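Local coordinates for exopolysaccharide biosynthesis protein (Pantoea stewartii subsp. stewartii DC283, PDB 6TGF) that modifies the glycan biofilm of its bacterium, probably as a hydrolase, using a parallel beta-helix fold that resembles a bacteriophage tailspike, at residues 327-332 with 356-361; 270-275 with 292-297; 549-554 with 657-662; 555-560 with 645-650. All coordinates share one frame; numbering follows the deposited sequence.

Interaction 1 (327-332 with 356-361); sequences VEISNL and QFFRGA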
# COMPACT_ATOMS: atom_id res chain seq x y z
N VAL B 327 -9.24 -8.70 -16.05
CA VAL B 327 -10.24 -7.59 -16.07
C VAL B 327 -9.69 -6.41 -15.26
O VAL B 327 -9.20 -6.64 -14.13
CB VAL B 327 -11.61 -8.06 -15.53
CG1 VAL B 327 -12.63 -6.93 -15.50
CG2 VAL B 327 -12.15 -9.23 -16.32
N GLU B 328 -9.77 -5.20 -15.82
CA GLU B 328 -9.38 -3.92 -15.16
C GLU B 328 -10.54 -2.92 -15.32
O GLU B 328 -10.88 -2.59 -16.48
CB GLU B 328 -8.08 -3.38 -15.76
CG GLU B 328 -6.94 -4.38 -15.74
CD GLU B 328 -5.61 -3.87 -16.29
OE1 GLU B 328 -5.63 -3.07 -17.25
OE2 GLU B 328 -4.56 -4.27 -15.75
N ILE B 329 -11.14 -2.49 -14.20
CA ILE B 329 -12.15 -1.39 -14.13
C ILE B 329 -11.55 -0.26 -13.29
O ILE B 329 -11.10 -0.56 -12.16
CB ILE B 329 -13.49 -1.87 -13.55
CG1 ILE B 329 -13.90 -3.25 -14.08
CG2 ILE B 329 -14.58 -0.83 -13.78
CD1 ILE B 329 -15.20 -3.76 -13.49
N SER B 330 -11.56 0.97 -13.78
CA SER B 330 -10.97 2.14 -13.07
C SER B 330 -11.61 3.46 -13.51
O SER B 330 -12.01 3.57 -14.68
CB SER B 330 -9.47 2.17 -13.23
OG SER B 330 -9.10 2.15 -14.60
N ASN B 331 -11.71 4.41 -12.58
CA ASN B 331 -12.08 5.83 -12.82
C ASN B 331 -13.52 5.93 -13.34
O ASN B 331 -13.74 6.70 -14.29
CB ASN B 331 -11.10 6.50 -13.79
CG ASN B 331 -9.65 6.25 -13.43
OD1 ASN B 331 -9.28 6.32 -12.26
ND2 ASN B 331 -8.83 5.97 -14.43
N LEU B 332 -14.46 5.21 -12.73
CA LEU B 332 -15.89 5.21 -13.15
C LEU B 332 -16.80 5.45 -11.94
O LEU B 332 -16.60 4.77 -10.91
CB LEU B 332 -16.22 3.88 -13.83
CG LEU B 332 -15.58 3.66 -15.20
CD1 LEU B 332 -15.76 2.22 -15.65
CD2 LEU B 332 -16.16 4.61 -16.24
N GLN B 356 -10.08 -16.24 -12.68
CA GLN B 356 -10.29 -14.80 -13.01
C GLN B 356 -9.30 -13.94 -12.22
O GLN B 356 -9.13 -14.19 -11.01
CB GLN B 356 -11.73 -14.38 -12.69
CG GLN B 356 -12.74 -14.77 -13.76
CD GLN B 356 -14.14 -14.32 -13.43
OE1 GLN B 356 -14.35 -13.48 -12.56
NE2 GLN B 356 -15.11 -14.87 -14.13
N PHE B 357 -8.67 -12.98 -12.90
CA PHE B 357 -7.86 -11.89 -12.31
C PHE B 357 -8.67 -10.60 -12.41
O PHE B 357 -9.29 -10.37 -13.48
CB PHE B 357 -6.51 -11.77 -13.02
CG PHE B 357 -5.57 -12.92 -12.81
CD1 PHE B 357 -4.70 -12.94 -11.73
CD2 PHE B 357 -5.53 -13.99 -13.70
CE1 PHE B 357 -3.83 -14.00 -11.53
CE2 PHE B 357 -4.65 -15.04 -13.50
CZ PHE B 357 -3.80 -15.05 -12.41
N PHE B 358 -8.68 -9.78 -11.35
CA PHE B 358 -9.46 -8.51 -11.29
C PHE B 358 -8.63 -7.42 -10.60
O PHE B 358 -8.10 -7.67 -9.50
CB PHE B 358 -10.79 -8.73 -10.57
CG PHE B 358 -11.71 -7.53 -10.62
CD1 PHE B 358 -11.68 -6.57 -9.63
CD2 PHE B 358 -12.60 -7.36 -11.67
CE1 PHE B 358 -12.52 -5.47 -9.68
CE2 PHE B 358 -13.45 -6.26 -11.72
CZ PHE B 358 -13.41 -5.32 -10.72
N ARG B 359 -8.55 -6.25 -11.24
CA ARG B 359 -7.99 -5.00 -10.66
C ARG B 359 -9.06 -3.90 -10.77
O ARG B 359 -9.50 -3.61 -11.90
CB ARG B 359 -6.69 -4.61 -11.37
CG ARG B 359 -5.50 -5.45 -10.95
CD ARG B 359 -4.20 -4.99 -11.59
NE ARG B 359 -3.80 -3.67 -11.13
CZ ARG B 359 -3.21 -3.41 -9.96
NH1 ARG B 359 -2.94 -4.38 -9.11
NH2 ARG B 359 -2.89 -2.16 -9.65
N GLY B 360 -9.46 -3.34 -9.63
CA GLY B 360 -10.39 -2.19 -9.52
C GLY B 360 -9.74 -1.04 -8.78
O GLY B 360 -9.08 -1.29 -7.75
N ALA B 361 -9.91 0.19 -9.27
CA ALA B 361 -9.34 1.42 -8.68
C ALA B 361 -10.25 2.62 -8.98
O ALA B 361 -10.68 2.76 -10.13
CB ALA B 361 -7.94 1.64 -9.20
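The carbonyl oxygen of Val327 takes the amide of Arg359, N to O 3.0 Å with an N-H...O angle of 162°, and also the CA-H of Phe358. Arg359 is bonded on both of its peptide groups, since Ile329 N in turn meets Arg359 O at 3.0 Å. Ala361 N then reaches Ile329 O, and Asn331 N reaches Ala361 O at 3.1 Å, just where the chain turns a corner. At the other end the Val327 N to Phe357 O bond is weak. These are two parallel strands one rung apart in the beta-helix, paired Val327 with Phe358 through Ser330 with Ala361.

Val327, Ile329, Phe358 and Gly360 occupy one face. With chi1 at -173°, the Phe358 ring swings away from its own N and leans toward the neighbouring strand. Ile329 comes to the edge of that ring, near its plane, with CD1 3.5 Å from Phe358 CE2, while Val327 CG1 approaches Phe358 CD2 obliquely at 3.9 Å. Leu373 and Leu375 of strand 373-378, with Cys381 and Ile383 of strand 380-389, also pack on Phe358.

Glu328 and Arg359 neighbour each other on the opposite face, but OE2 of Glu328 stays 4.7 Å from NE of Arg359. Instead, Glu328 OE2 accepts from Gly303 N of a second subunit, and Ser330 OG pairs with Ser296 OG of the preceding rung. The contact is thus apolar on one face and largely polar on the other, which also carries Ala361 and is turned toward a subunit interface.

Interaction 2 (270-275 with 292-297); sequences CVQFPA and FFRISG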
# COMPACT_ATOMS: atom_id res chain seq x y z
N CYS B 270 -8.43 -1.22 -24.91
CA CYS B 270 -9.78 -1.83 -24.88
C CYS B 270 -10.83 -0.70 -24.94
O CYS B 270 -10.91 -0.06 -26.01
CB CYS B 270 -9.90 -2.74 -23.66
SG CYS B 270 -11.30 -3.89 -23.73
N VAL B 271 -11.57 -0.44 -23.86
CA VAL B 271 -12.67 0.57 -23.81
C VAL B 271 -12.24 1.75 -22.94
O VAL B 271 -12.09 1.56 -21.72
CB VAL B 271 -13.99 -0.05 -23.30
CG1 VAL B 271 -15.15 0.93 -23.40
CG2 VAL B 271 -14.33 -1.34 -24.03
N GLN B 272 -12.05 2.93 -23.55
CA GLN B 272 -11.63 4.18 -22.87
C GLN B 272 -12.74 5.23 -23.04
O GLN B 272 -12.96 5.69 -24.18
CB GLN B 272 -10.31 4.68 -23.45
CG GLN B 272 -9.78 5.94 -22.77
CD GLN B 272 -9.42 5.70 -21.33
OE1 GLN B 272 -8.72 4.74 -21.00
NE2 GLN B 272 -9.90 6.56 -20.45
N PHE B 273 -13.40 5.59 -21.93
CA PHE B 273 -14.36 6.73 -21.85
C PHE B 273 -13.58 8.04 -21.74
O PHE B 273 -12.57 8.10 -21.04
CB PHE B 273 -15.26 6.62 -20.62
CG PHE B 273 -16.36 5.60 -20.70
CD1 PHE B 273 -16.15 4.30 -20.28
CD2 PHE B 273 -17.63 5.96 -21.14
CE1 PHE B 273 -17.18 3.37 -20.33
CE2 PHE B 273 -18.65 5.03 -21.19
CZ PHE B 273 -18.42 3.73 -20.79
N PRO B 274 -14.02 9.12 -22.41
CA PRO B 274 -13.57 10.47 -22.07
C PRO B 274 -14.36 10.94 -20.84
O PRO B 274 -15.26 10.23 -20.42
CB PRO B 274 -13.85 11.29 -23.33
CG PRO B 274 -14.98 10.56 -24.03
CD PRO B 274 -14.96 9.12 -23.54
N ALA B 275 -14.01 12.11 -20.29
CA ALA B 275 -14.72 12.72 -19.14
C ALA B 275 -16.16 13.05 -19.55
O ALA B 275 -16.36 13.43 -20.73
CB ALA B 275 -13.97 13.95 -18.66
N PHE B 292 -8.42 -10.61 -22.24
CA PHE B 292 -8.45 -9.24 -21.65
C PHE B 292 -9.83 -8.60 -21.79
O PHE B 292 -10.48 -8.75 -22.85
CB PHE B 292 -7.41 -8.35 -22.34
CG PHE B 292 -6.17 -8.07 -21.53
CD1 PHE B 292 -5.35 -9.11 -21.10
CD2 PHE B 292 -5.82 -6.77 -21.21
CE1 PHE B 292 -4.20 -8.84 -20.36
CE2 PHE B 292 -4.67 -6.51 -20.47
CZ PHE B 292 -3.87 -7.55 -20.05
N PHE B 293 -10.26 -7.91 -20.73
CA PHE B 293 -11.31 -6.85 -20.76
C PHE B 293 -10.87 -5.70 -19.85
O PHE B 293 -10.92 -5.86 -18.61
CB PHE B 293 -12.68 -7.38 -20.34
CG PHE B 293 -13.79 -6.37 -20.48
CD1 PHE B 293 -14.05 -5.45 -19.47
CD2 PHE B 293 -14.55 -6.31 -21.63
CE1 PHE B 293 -15.06 -4.51 -19.61
CE2 PHE B 293 -15.56 -5.37 -21.77
CZ PHE B 293 -15.82 -4.48 -20.76
N ARG B 294 -10.44 -4.59 -20.44
CA ARG B 294 -10.14 -3.32 -19.72
C ARG B 294 -11.26 -2.32 -20.02
O ARG B 294 -11.74 -2.29 -21.17
CB ARG B 294 -8.77 -2.77 -20.12
CG ARG B 294 -8.45 -1.41 -19.53
CD ARG B 294 -7.18 -0.83 -20.10
NE ARG B 294 -6.92 0.53 -19.63
CZ ARG B 294 -7.51 1.63 -20.08
NH1 ARG B 294 -8.43 1.57 -21.02
NH2 ARG B 294 -7.18 2.81 -19.56
N ILE B 295 -11.67 -1.55 -19.01
CA ILE B 295 -12.64 -0.43 -19.15
C ILE B 295 -12.28 0.64 -18.12
O ILE B 295 -12.09 0.29 -16.94
CB ILE B 295 -14.10 -0.94 -19.03
CG1 ILE B 295 -15.11 0.11 -19.47
CG2 ILE B 295 -14.40 -1.47 -17.64
CD1 ILE B 295 -16.42 -0.48 -19.96
N SER B 296 -12.11 1.89 -18.57
CA SER B 296 -11.58 3.01 -17.74
C SER B 296 -12.26 4.33 -18.13
O SER B 296 -12.51 4.54 -19.33
CB SER B 296 -10.09 3.10 -17.87
OG SER B 296 -9.55 3.99 -16.90
N GLY B 297 -12.53 5.17 -17.13
CA GLY B 297 -12.96 6.58 -17.32
C GLY B 297 -11.76 7.50 -17.46
O GLY B 297 -10.62 7.00 -17.35
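Backbone bonds join Val271 and Ile295 in parallel register: Val271 N to Arg294 O, 3.3 Å, then Ser296 N to Val271 O, and finally Phe273 N to Ser296 O at 2.9 Å with an angle of 159°. Ile295 CA-H also points at Val271 O.

The polar side-chain contact is between Arg294 and Gln272. Arg294, extended from CG to NE, grips the single atom Gln272 OE1 end-on, with NH2 at 2.9 Å and NH1 at 3.2 Å; the oxygen lies in the guanidinium plane, but the amide is turned 44° from it. Gln272, bent at chi2 (65°), sends NE2 the other way, to Phe273 O at 3.1 Å and, weakly, to Gly297 O. Arg294 has further partners in Ile269 O and Asn301 of a second subunit.

Sulfur and apolar contacts complete the set. Cys270 SG stands over the Phe293 ring, 4.9 Å from its centroid, a loose sulfur-aromatic contact, and accepts a weak bond from Arg294 N. Val271 and Ile295 lie side by side, CG1 to CD1 3.9 Å, and Ile295 CD1 also reaches the edge of the Phe273 ring at CE1.

Among its neighbours, the pair begins the parallel coil: helix 252-265 packs on Cys270, Val271 and Phe273 through Tyr259 and Ile255, strand 318-324 touches Phe293 and Ile295, and strand 327-330 lies alongside strand 290-296.

Interaction 3 (549-554 with 657-662); sequences NLYSPT and CARVDA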
# COMPACT_ATOMS: atom_id res chain seq x y z
N ASN B 549 -3.22 0.09 41.43
CA ASN B 549 -4.67 0.10 41.76
C ASN B 549 -5.37 -0.88 40.80
O ASN B 549 -5.30 -0.65 39.58
CB ASN B 549 -5.29 1.49 41.66
CG ASN B 549 -6.78 1.48 41.87
OD1 ASN B 549 -7.26 1.17 42.97
ND2 ASN B 549 -7.54 1.80 40.83
N LEU B 550 -5.99 -1.92 41.34
CA LEU B 550 -6.78 -2.92 40.57
C LEU B 550 -8.23 -2.44 40.48
O LEU B 550 -8.87 -2.28 41.54
CB LEU B 550 -6.71 -4.28 41.27
CG LEU B 550 -5.31 -4.88 41.45
CD1 LEU B 550 -5.37 -6.11 42.33
CD2 LEU B 550 -4.68 -5.21 40.10
N TYR B 551 -8.73 -2.22 39.26
CA TYR B 551 -10.16 -1.92 38.97
C TYR B 551 -10.89 -3.22 38.62
O TYR B 551 -10.64 -3.77 37.53
CB TYR B 551 -10.31 -0.90 37.85
CG TYR B 551 -11.74 -0.46 37.62
CD1 TYR B 551 -12.58 -1.17 36.78
CD2 TYR B 551 -12.26 0.64 38.28
CE1 TYR B 551 -13.89 -0.78 36.58
CE2 TYR B 551 -13.57 1.04 38.09
CZ TYR B 551 -14.40 0.32 37.24
OH TYR B 551 -15.69 0.72 37.05
N SER B 552 -11.76 -3.68 39.52
CA SER B 552 -12.60 -4.89 39.37
C SER B 552 -14.02 -4.47 38.98
O SER B 552 -14.76 -3.96 39.81
CB SER B 552 -12.60 -5.71 40.64
OG SER B 552 -11.33 -5.64 41.28
N PRO B 553 -14.43 -4.64 37.70
CA PRO B 553 -15.74 -4.16 37.25
C PRO B 553 -16.96 -4.92 37.80
O PRO B 553 -18.02 -4.34 37.81
CB PRO B 553 -15.69 -4.33 35.72
CG PRO B 553 -14.67 -5.42 35.50
CD PRO B 553 -13.65 -5.24 36.61
N THR B 554 -16.77 -6.17 38.25
CA THR B 554 -17.86 -7.07 38.73
C THR B 554 -17.54 -7.57 40.14
O THR B 554 -16.36 -7.85 40.41
CB THR B 554 -18.06 -8.26 37.78
OG1 THR B 554 -17.98 -7.78 36.43
CG2 THR B 554 -19.37 -8.97 37.99
N CYS B 657 -14.10 -1.99 31.59
CA CYS B 657 -13.35 -3.27 31.71
C CYS B 657 -12.40 -3.25 32.91
O CYS B 657 -12.36 -2.24 33.63
CB CYS B 657 -12.56 -3.55 30.44
SG CYS B 657 -11.35 -2.26 30.04
N ALA B 658 -11.67 -4.35 33.11
CA ALA B 658 -10.60 -4.51 34.12
C ALA B 658 -9.44 -3.56 33.80
O ALA B 658 -9.22 -3.28 32.60
CB ALA B 658 -10.14 -5.94 34.16
N ARG B 659 -8.74 -3.09 34.83
CA ARG B 659 -7.55 -2.22 34.71
C ARG B 659 -6.51 -2.62 35.76
O ARG B 659 -6.91 -2.97 36.89
CB ARG B 659 -7.92 -0.75 34.92
CG ARG B 659 -8.28 -0.00 33.64
CD ARG B 659 -9.06 1.27 33.93
NE ARG B 659 -8.59 1.99 35.11
CZ ARG B 659 -9.37 2.67 35.95
NH1 ARG B 659 -10.68 2.73 35.77
NH2 ARG B 659 -8.83 3.28 36.99
N VAL B 660 -5.23 -2.57 35.39
CA VAL B 660 -4.07 -2.52 36.33
C VAL B 660 -3.45 -1.12 36.20
O VAL B 660 -2.66 -0.91 35.27
CB VAL B 660 -3.05 -3.64 36.06
CG1 VAL B 660 -1.78 -3.48 36.89
CG2 VAL B 660 -3.66 -5.02 36.30
N ASP B 661 -3.85 -0.20 37.08
CA ASP B 661 -3.28 1.17 37.17
C ASP B 661 -1.92 1.06 37.85
O ASP B 661 -1.84 1.29 39.07
CB ASP B 661 -4.21 2.13 37.91
CG ASP B 661 -5.60 2.22 37.31
OD1 ASP B 661 -5.75 1.90 36.12
OD2 ASP B 661 -6.53 2.62 38.05
N ALA B 662 -0.89 0.67 37.08
CA ALA B 662 0.48 0.40 37.57
C ALA B 662 1.07 1.68 38.16
O ALA B 662 1.09 2.71 37.45
CB ALA B 662 1.33 -0.14 36.44
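CG of Asn549 is anti to its backbone N (chi1 175°) and CG of Asp661 anti to its carbonyl carbon, which lays the two side chains side by side on one face of an antiparallel beta-sheet. There Asn549 ND2 donates to Asp661 OD2 at 3.1 Å, nearly straight at 171°; the carboxylate oxygen lies in the amide plane but receives the bond on its anti side, out of its own plane. The syn lone pairs of Asp661 serve Arg659, which grips it side-on: NE to OD1 at 3.0 Å, and an NH2 to OD2 salt bridge. OD2 therefore has two donors, which would probably favour the charged carboxylate. Asn549 itself is tied to Gln628 through OD1 and to Asp626 through ND2.

NH1 of Arg659 lies over one face of the Tyr551 ring, 3.6 Å from CD2, while Tyr551 CB sits over the centre of the guanidinium; ring and guanidinium planes are 21° apart. Trp506 of a third subunit adds a cation-pi contact to Arg659 and meets Tyr551 edge-to-face, so this face is part of an interface; Tyr551 OH binds Arg656.

Beneath them, the backbone joins strand 543-551 to strand 659-664, outermost in its sheet within this chain, through Asn549 N to Asp661 O (3.0 Å), Asp661 N to Asn549 O (2.9 Å) and Tyr551 N to Arg659 O. On the reverse face Leu550 CD2 touches Val660 CG2, next to Trp559. An inverse gamma turn is centred on Asp661, with a weak 3.0 Å bond from Ala662 N to Val660 O.

Interaction 4 (555-560 with 645-650); sequences VGDSWE and KSTAKD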
# COMPACT_ATOMS: atom_id res chain seq x y z
N VAL B 555 -18.57 -7.70 40.99
CA VAL B 555 -18.49 -8.35 42.33
C VAL B 555 -18.04 -9.80 42.14
O VAL B 555 -18.66 -10.50 41.30
CB VAL B 555 -19.83 -8.26 43.09
CG1 VAL B 555 -19.87 -9.19 44.30
CG2 VAL B 555 -20.16 -6.84 43.50
N GLY B 556 -17.01 -10.23 42.87
CA GLY B 556 -16.49 -11.61 42.86
C GLY B 556 -15.30 -11.77 41.92
O GLY B 556 -14.77 -12.90 41.85
N ASP B 557 -14.89 -10.70 41.23
CA ASP B 557 -13.71 -10.68 40.32
C ASP B 557 -12.45 -11.00 41.13
O ASP B 557 -12.22 -10.31 42.14
CB ASP B 557 -13.57 -9.33 39.60
CG ASP B 557 -14.51 -9.15 38.42
OD1 ASP B 557 -15.11 -10.16 37.98
OD2 ASP B 557 -14.64 -8.01 37.95
N SER B 558 -11.68 -12.01 40.71
CA SER B 558 -10.45 -12.49 41.38
C SER B 558 -9.20 -12.00 40.63
O SER B 558 -9.19 -12.09 39.39
CB SER B 558 -10.45 -14.00 41.51
OG SER B 558 -11.26 -14.41 42.60
N TRP B 559 -8.21 -11.51 41.38
CA TRP B 559 -6.84 -11.17 40.90
C TRP B 559 -5.83 -12.05 41.65
O TRP B 559 -6.02 -12.27 42.86
CB TRP B 559 -6.52 -9.69 41.12
CG TRP B 559 -7.42 -8.73 40.39
CD1 TRP B 559 -8.61 -8.23 40.83
CD2 TRP B 559 -7.17 -8.13 39.11
NE1 TRP B 559 -9.13 -7.36 39.90
CE2 TRP B 559 -8.27 -7.28 38.83
CE3 TRP B 559 -6.14 -8.22 38.17
CZ2 TRP B 559 -8.36 -6.54 37.66
CZ3 TRP B 559 -6.23 -7.49 37.00
CH2 TRP B 559 -7.33 -6.67 36.75
N GLU B 560 -4.79 -12.52 40.95
CA GLU B 560 -3.59 -13.15 41.56
C GLU B 560 -2.34 -12.43 41.02
O GLU B 560 -2.02 -12.63 39.83
CB GLU B 560 -3.53 -14.65 41.27
CG GLU B 560 -2.36 -15.35 41.93
CD GLU B 560 -2.26 -16.83 41.64
OE1 GLU B 560 -2.63 -17.63 42.53
OE2 GLU B 560 -1.81 -17.19 40.54
N LYS B 645 -2.76 -12.75 36.98
CA LYS B 645 -3.92 -13.49 36.42
C LYS B 645 -5.20 -12.84 36.96
O LYS B 645 -5.15 -12.31 38.08
CB LYS B 645 -3.85 -14.97 36.79
CG LYS B 645 -2.70 -15.74 36.17
CD LYS B 645 -2.47 -17.10 36.80
CE LYS B 645 -1.35 -17.87 36.12
NZ LYS B 645 -1.44 -19.32 36.42
N SER B 646 -6.29 -12.87 36.19
CA SER B 646 -7.57 -12.18 36.52
C SER B 646 -8.77 -12.90 35.90
O SER B 646 -8.63 -13.43 34.78
CB SER B 646 -7.52 -10.74 36.07
OG SER B 646 -8.63 -10.02 36.57
N THR B 647 -9.89 -12.91 36.62
CA THR B 647 -11.22 -13.39 36.16
C THR B 647 -12.04 -12.21 35.62
O THR B 647 -13.12 -12.45 35.06
CB THR B 647 -11.99 -14.09 37.29
OG1 THR B 647 -12.43 -13.09 38.22
CG2 THR B 647 -11.17 -15.13 38.01
N ALA B 648 -11.55 -10.98 35.81
CA ALA B 648 -12.22 -9.72 35.44
C ALA B 648 -12.37 -9.62 33.92
O ALA B 648 -11.48 -10.13 33.20
CB ALA B 648 -11.46 -8.54 36.00
N LYS B 649 -13.46 -9.00 33.46
CA LYS B 649 -13.79 -8.82 32.02
C LYS B 649 -12.86 -7.76 31.43
O LYS B 649 -12.77 -6.66 32.03
CB LYS B 649 -15.26 -8.44 31.86
CG LYS B 649 -16.25 -9.46 32.42
CD LYS B 649 -17.52 -8.86 32.98
CE LYS B 649 -18.65 -8.79 31.97
NZ LYS B 649 -19.92 -8.34 32.61
N ASP B 650 -12.19 -8.07 30.31
CA ASP B 650 -11.22 -7.18 29.63
C ASP B 650 -11.98 -6.32 28.60
O ASP B 650 -13.22 -6.42 28.55
CB ASP B 650 -10.07 -7.98 29.02
CG ASP B 650 -10.45 -8.85 27.83
OD1 ASP B 650 -11.66 -8.98 27.56
OD2 ASP B 650 -9.53 -9.40 27.19
O HOH W 1 -15.63 -8.81 35.54
O HOH W 2 -0.05 -19.18 39.04
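An ST turn at Ser646 ends an antiparallel strand pairing between 558-560 and 645-646, and its serine sits over the indole of Trp559. Ser646 OG accepts from Ala648 N at 3.2 Å. The same side chain lies against one face of Trp559: CB makes a CH-pi contact 3.8 Å from the centroid of the six-membered ring, with OG above the plane toward the rim. Ala648 CB approaches Trp559 CZ2 obliquely. Trp559 NE1 is bound by Ser552, and Tyr528 of a second subunit meets the ring edge-to-face.

Where the strand pairing stops, Thr647 takes over with its side chain. OG1 lies between its backbone N and carbonyl carbon (chi1 72°), placed to accept Ser558 N at 2.8 Å, 172° at the hydrogen, while Thr647 N returns a bond to Ser558 O. Ser639 of the second subunit also binds Thr647 OG1. Glu560 and Lys645 exchange two backbone N-to-O bonds, each 2.9 Å. Their side chains run alongside and find their salt bridges across the interface, Glu560 with Arg590, and Lys645 with Glu562, both of the second subunit. Between them a water donates to Glu560 OE2 (3.1 Å) and accepts from Lys645 NZ (3.0 Å).

In the fold
The four contacts form two pairs, far apart along an elongated subunit of a trimer. Interactions 1 and 2 are successive steps of the parallel coil, with centres 10 Å apart, and are joined where strand 290-296 runs beside strand 327-330, probably by hydrogen bonds: Glu328 O to Ile295 N 2.9 Å and Ser330 O to Gly297 N 3.0 Å. Interactions 3 and 4 belong to the antiparallel sheets toward the C-terminal end, 9 Å apart between centres; Ala658 N and Lys649 O approach to 2.8 Å there, and the 555-560/645-650 contact lies within the chain between 549-554 and 657-662. Between interactions 1 and 3 the centres are about 50 Å apart. All four touch the second subunit.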